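PDB 5ZKA: N-acetylneuraminate lyase from Fusobacterium nucleatum subsp. nucleatum ATCC 25586, which belongs to the dihydrodipicolinate synthetase family of lyases and aldolases, enzymes built on a TIM-barrel fold. Local coordinates for residues Arg191-Asp204 and Val212-Asn224. Numbering follows the deposited sequence.
Sequences RKAFPDKLIFAGFD and VLGVDGAIGSTYN. With EDO (1,2-ethanediol), chain E.
Asp-216 OD2 is gripped by two donors from the other segment. The backbone N of Ile-199 reaches its anti lone pair at 2.8 Å. Arg-191 NH1 comes from above the carboxylate plane and forms a salt bridge of 2.9 Å with the same OD2. The contact joins the last two strands of the TIM barrel, 200-201 and 217-220, which run parallel in a beta-alpha-beta unit with helix 207-212 between them.

The guanidinium of Arg-191 stands nearly perpendicular to the carboxylate, with the two planes 82° apart. The arginine chain bends at chi2 and chi3, which brings the edge of the guanidinium to the 194-197 turn and to Gly-214 O. NH1 also donates to Gly-214 O, while NH2 holds Phe-194 O and Lys-197 O. All four acceptors lie near the guanidinium plane, so its rotation is fixed. Ile-199 CD1 covers one face of it.

Asp-216 N bonds back to Ile-199 O at 2.7 Å. Further along, Ala-201 N donates to Gly-217 O, and Ala-201 O accepts from Ile-219 N at 2.9 Å. On one face of the sheet, the Phe-200 ring turns an edge to Ala-218 N, and Ile-219 CD1 packs against Phe-200 CB at 3.7 Å. Tyr-22 of strand 20-24 meets the same ring. On the other face, Ala-201 CB lies near Ala-218 CB and touches Ala-210 of helix 207-212.

Beyond the strands, Thr-222 N holds Asp-204 OD2 at 2.9 Å. The Asp-204 carboxylate stacks on the Tyr-223 ring, planes 9° apart, with OD2 3.5 Å from CE1 of Tyr-223.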
loop_
_atom_site.group_PDB
_atom_site.type_symbol
_atom_site.label_atom_id
_atom_site.label_comp_id
_atom_site.label_asym_id
_atom_site.label_seq_id
_atom_site.Cartn_x
_atom_site.Cartn_y
_atom_site.Cartn_z
ATOM N N ARG A 191 -8.906 -8.701 5.578
ATOM C CA ARG A 191 -9.135 -9.906 4.781
ATOM C C ARG A 191 -9.021 -11.161 5.631
ATOM O O ARG A 191 -9.840 -12.081 5.510
ATOM C CB ARG A 191 -8.147 -9.974 3.606
ATOM C CG ARG A 191 -8.164 -11.305 2.838
ATOM C CD ARG A 191 -9.366 -11.444 1.884
ATOM N NE ARG A 191 -10.641 -11.491 2.610
ATOM C CZ ARG A 191 -11.820 -11.218 2.064
ATOM N NH1 ARG A 191 -11.892 -10.893 0.775
ATOM N NH2 ARG A 191 -12.927 -11.255 2.814
ATOM N N LYS A 192 -8.007 -11.221 6.504
ATOM C CA LYS A 192 -7.833 -12.411 7.331
ATOM C C LYS A 192 -8.909 -12.520 8.399
ATOM O O LYS A 192 -9.394 -13.617 8.683
ATOM C CB LYS A 192 -6.455 -12.418 7.993
ATOM C CG LYS A 192 -6.144 -13.763 8.664
ATOM C CD LYS A 192 -5.478 -13.602 10.008
ATOM C CE LYS A 192 -5.692 -14.838 10.874
ATOM N NZ LYS A 192 -5.528 -16.107 10.117
ATOM N N ALA A 193 -9.290 -11.397 9.008
ATOM C CA ALA A 193 -10.222 -11.448 10.128
ATOM C C ALA A 193 -11.656 -11.731 9.697
ATOM O O ALA A 193 -12.445 -12.244 10.500
ATOM C CB ALA A 193 -10.181 -10.130 10.898
ATOM N N PHE A 194 -12.022 -11.387 8.466
ATOM C CA PHE A 194 -13.407 -11.471 7.993
ATOM C C PHE A 194 -13.438 -12.178 6.641
ATOM O O PHE A 194 -13.748 -11.566 5.612
ATOM C CB PHE A 194 -14.021 -10.074 7.909
ATOM C CG PHE A 194 -13.747 -9.227 9.129
ATOM C CD1 PHE A 194 -14.345 -9.529 10.350
ATOM C CD2 PHE A 194 -12.886 -8.146 9.061
ATOM C CE1 PHE A 194 -14.083 -8.765 11.482
ATOM C CE2 PHE A 194 -12.616 -7.381 10.186
ATOM C CZ PHE A 194 -13.211 -7.689 11.394
ATOM N N PRO A 195 -13.115 -13.477 6.605
ATOM C CA PRO A 195 -13.105 -14.191 5.320
ATOM C C PRO A 195 -14.480 -14.339 4.699
ATOM O O PRO A 195 -14.560 -14.674 3.509
ATOM C CB PRO A 195 -12.509 -15.560 5.681
ATOM C CG PRO A 195 -12.834 -15.735 7.124
ATOM C CD PRO A 195 -12.749 -14.361 7.728
ATOM N N ASP A 196 -15.557 -14.093 5.448
ATOM C CA ASP A 196 -16.909 -14.238 4.920
ATOM C C ASP A 196 -17.462 -12.950 4.331
ATOM O O ASP A 196 -18.577 -12.964 3.798
ATOM C CB ASP A 196 -17.859 -14.740 6.013
ATOM C CG ASP A 196 -17.895 -13.817 7.223
ATOM O OD1 ASP A 196 -16.847 -13.202 7.535
ATOM O OD2 ASP A 196 -18.967 -13.707 7.866
ATOM N N LYS A 197 -16.731 -11.845 4.410
ATOM C CA LYS A 197 -17.232 -10.554 3.955
ATOM C C LYS A 197 -16.588 -10.172 2.626
ATOM O O LYS A 197 -15.518 -10.670 2.259
ATOM C CB LYS A 197 -16.967 -9.463 5.006
ATOM C CG LYS A 197 -17.559 -9.761 6.382
ATOM C CD LYS A 197 -19.076 -9.544 6.444
ATOM C CE LYS A 197 -19.637 -9.999 7.786
ATOM N NZ LYS A 197 -21.093 -9.666 7.957
ATOM N N LEU A 198 -17.260 -9.283 1.896
ATOM C CA LEU A 198 -16.729 -8.781 0.633
ATOM C C LEU A 198 -15.819 -7.594 0.893
ATOM O O LEU A 198 -16.159 -6.697 1.659
ATOM C CB LEU A 198 -17.858 -8.340 -0.299
ATOM C CG LEU A 198 -18.842 -9.439 -0.691
ATOM C CD1 LEU A 198 -20.155 -8.814 -1.108
ATOM C CD2 LEU A 198 -18.249 -10.248 -1.840
ATOM N N ILE A 199 -14.669 -7.566 0.228
ATOM C CA ILE A 199 -13.808 -6.393 0.256
ATOM C C ILE A 199 -13.610 -5.921 -1.176
ATOM O O ILE A 199 -13.122 -6.680 -2.019
ATOM C CB ILE A 199 -12.450 -6.684 0.900
ATOM C CG1 ILE A 199 -12.630 -7.289 2.287
ATOM C CG2 ILE A 199 -11.620 -5.398 0.927
ATOM C CD1 ILE A 199 -11.318 -7.774 2.878
ATOM N N PHE A 200 -13.961 -4.665 -1.436
ATOM C CA PHE A 200 -13.778 -4.036 -2.736
ATOM C C PHE A 200 -12.672 -2.996 -2.669
ATOM O O PHE A 200 -12.733 -2.074 -1.853
ATOM C CB PHE A 200 -15.074 -3.378 -3.198
ATOM C CG PHE A 200 -16.159 -4.358 -3.476
ATOM C CD1 PHE A 200 -16.161 -5.086 -4.658
ATOM C CD2 PHE A 200 -17.154 -4.590 -2.543
ATOM C CE1 PHE A 200 -17.154 -6.006 -4.915
ATOM C CE2 PHE A 200 -18.145 -5.510 -2.796
ATOM C CZ PHE A 200 -18.144 -6.219 -3.986
ATOM N N ALA A 201 -11.697 -3.104 -3.567
ATOM C CA ALA A 201 -10.655 -2.091 -3.638
ATOM C C ALA A 201 -11.211 -0.797 -4.215
ATOM O O ALA A 201 -11.917 -0.818 -5.224
ATOM C CB ALA A 201 -9.488 -2.589 -4.497
ATOM N N GLY A 202 -10.850 0.333 -3.604
ATOM C CA GLY A 202 -11.326 1.623 -4.064
ATOM C C GLY A 202 -10.290 2.475 -4.773
ATOM O O GLY A 202 -10.585 3.597 -5.193
ATOM N N PHE A 203 -9.084 1.940 -4.940
ATOM C CA PHE A 203 -7.933 2.674 -5.472
ATOM C C PHE A 203 -7.497 2.000 -6.773
ATOM O O PHE A 203 -6.761 1.007 -6.744
ATOM C CB PHE A 203 -6.820 2.690 -4.422
ATOM C CG PHE A 203 -6.805 1.444 -3.549
ATOM C CD1 PHE A 203 -6.639 0.189 -4.115
ATOM C CD2 PHE A 203 -6.984 1.526 -2.176
ATOM C CE1 PHE A 203 -6.640 -0.951 -3.344
ATOM C CE2 PHE A 203 -6.983 0.376 -1.395
ATOM C CZ PHE A 203 -6.810 -0.861 -1.985
ATOM N N ASP A 204 -7.956 2.537 -7.919
ATOM C CA ASP A 204 -7.770 1.870 -9.203
ATOM C C ASP A 204 -6.301 1.681 -9.522
ATOM O O ASP A 204 -5.927 0.716 -10.199
ATOM C CB ASP A 204 -8.384 2.693 -10.331
ATOM C CG ASP A 204 -9.865 2.972 -10.132
ATOM O OD1 ASP A 204 -10.359 2.787 -9.003
ATOM O OD2 ASP A 204 -10.516 3.395 -11.117
ATOM N N VAL A 212 -3.977 -9.472 -4.999
ATOM C CA VAL A 212 -3.280 -10.624 -4.426
ATOM C C VAL A 212 -3.444 -10.718 -2.913
ATOM O O VAL A 212 -3.090 -11.754 -2.328
ATOM C CB VAL A 212 -1.786 -10.621 -4.809
ATOM C CG1 VAL A 212 -1.629 -10.568 -6.346
ATOM C CG2 VAL A 212 -1.026 -9.473 -4.126
ATOM N N LEU A 213 -3.968 -9.679 -2.260
ATOM C CA LEU A 213 -4.419 -9.770 -0.872
ATOM C C LEU A 213 -5.858 -10.268 -0.760
ATOM O O LEU A 213 -6.430 -10.240 0.332
ATOM C CB LEU A 213 -4.300 -8.410 -0.175
ATOM C CG LEU A 213 -2.864 -7.948 0.120
ATOM C CD1 LEU A 213 -2.876 -6.602 0.825
ATOM C CD2 LEU A 213 -2.133 -8.971 0.995
ATOM N N GLY A 214 -6.462 -10.701 -1.868
ATOM C CA GLY A 214 -7.729 -11.404 -1.818
ATOM C C GLY A 214 -8.981 -10.553 -1.831
ATOM O O GLY A 214 -10.040 -11.048 -1.420
ATOM N N VAL A 215 -8.920 -9.304 -2.306
ATOM C CA VAL A 215 -10.170 -8.538 -2.426
ATOM C C VAL A 215 -11.109 -9.246 -3.415
ATOM O O VAL A 215 -10.686 -10.035 -4.268
ATOM C CB VAL A 215 -9.950 -7.074 -2.846
ATOM C CG1 VAL A 215 -9.144 -6.317 -1.803
ATOM C CG2 VAL A 215 -9.279 -6.998 -4.207
ATOM N N ASP A 216 -12.405 -8.994 -3.252
ATOM C CA ASP A 216 -13.443 -9.656 -4.037
ATOM C C ASP A 216 -13.808 -8.879 -5.282
ATOM O O ASP A 216 -14.603 -9.361 -6.096
ATOM C CB ASP A 216 -14.673 -9.877 -3.162
ATOM C CG ASP A 216 -14.350 -10.716 -1.945
ATOM O OD1 ASP A 216 -14.280 -11.953 -2.096
ATOM O OD2 ASP A 216 -14.125 -10.143 -0.855
ATOM N N GLY A 217 -13.221 -7.704 -5.452
ATOM C CA GLY A 217 -13.517 -6.874 -6.599
ATOM C C GLY A 217 -12.966 -5.487 -6.376
ATOM O O GLY A 217 -12.099 -5.279 -5.521
ATOM N N ALA A 218 -13.490 -4.541 -7.146
ATOM C CA ALA A 218 -13.012 -3.170 -7.089
ATOM C C ALA A 218 -14.124 -2.249 -7.554
ATOM O O ALA A 218 -14.938 -2.624 -8.396
ATOM C CB ALA A 218 -11.763 -2.972 -7.964
ATOM N N ILE A 219 -14.152 -1.047 -6.990
ATOM C CA ILE A 219 -15.108 -0.003 -7.352
ATOM C C ILE A 219 -14.290 1.246 -7.670
ATOM O O ILE A 219 -13.525 1.712 -6.818
ATOM C CB ILE A 219 -16.102 0.259 -6.205
ATOM C CG1 ILE A 219 -16.889 -1.009 -5.908
ATOM C CG2 ILE A 219 -17.030 1.424 -6.515
ATOM C CD1 ILE A 219 -17.564 -1.002 -4.497
ATOM N N GLY A 220 -14.402 1.762 -8.892
ATOM C CA GLY A 220 -13.507 2.836 -9.304
ATOM C C GLY A 220 -14.068 3.739 -10.378
ATOM O O GLY A 220 -14.876 3.320 -11.212
ATOM N N SER A 221 -13.601 4.989 -10.375
ATOM C CA SER A 221 -14.024 5.948 -11.398
ATOM C C SER A 221 -13.389 5.662 -12.749
ATOM O O SER A 221 -13.997 5.934 -13.794
ATOM C CB SER A 221 -13.650 7.364 -10.973
ATOM O OG SER A 221 -12.252 7.457 -10.724
ATOM N N THR A 222 -12.154 5.162 -12.768
ATOM C CA THR A 222 -11.516 5.027 -14.076
ATOM C C THR A 222 -12.078 3.871 -14.882
ATOM O O THR A 222 -11.832 3.802 -16.093
ATOM C CB THR A 222 -10.000 4.861 -13.937
ATOM O OG1 THR A 222 -9.696 3.596 -13.335
ATOM C CG2 THR A 222 -9.416 5.988 -13.091
ATOM N N TYR A 223 -12.857 2.989 -14.261
ATOM C CA TYR A 223 -13.397 1.862 -15.000
ATOM C C TYR A 223 -14.467 2.305 -15.989
ATOM O O TYR A 223 -14.807 1.530 -16.889
ATOM C CB TYR A 223 -13.934 0.810 -14.017
ATOM C CG TYR A 223 -12.908 0.417 -12.962
ATOM C CD1 TYR A 223 -11.541 0.425 -13.247
ATOM C CD2 TYR A 223 -13.296 0.090 -11.672
ATOM C CE1 TYR A 223 -10.589 0.090 -12.274
ATOM C CE2 TYR A 223 -12.351 -0.245 -10.693
ATOM C CZ TYR A 223 -11.009 -0.245 -10.998
ATOM O OH TYR A 223 -10.086 -0.577 -10.023
ATOM N N ASN A 224 -14.977 3.541 -15.851
ATOM C CA ASN A 224 -15.885 4.100 -16.853
ATOM C C ASN A 224 -15.239 4.119 -18.238
ATOM O O ASN A 224 -15.942 4.056 -19.250
ATOM C CB ASN A 224 -16.298 5.527 -16.470
ATOM C CG ASN A 224 -17.316 5.577 -15.328
ATOM O OD1 ASN A 224 -18.515 5.419 -15.546
ATOM N ND2 ASN A 224 -16.833 5.824 -14.102
HETATM C C1 EDO E . -8.410 6.406 -9.411
HETATM O O1 EDO E . -8.323 5.700 -8.201
HETATM C C2 EDO E . -7.818 7.800 -9.236
HETATM O O2 EDO E . -8.599 8.505 -8.308
HETATM O O HOH W 1 -15.261 -13.539 0.575
HETATM O O HOH W 2 -10.708 0.540 -7.697
HETATM O O HOH W 3 -11.843 5.465 -7.986
#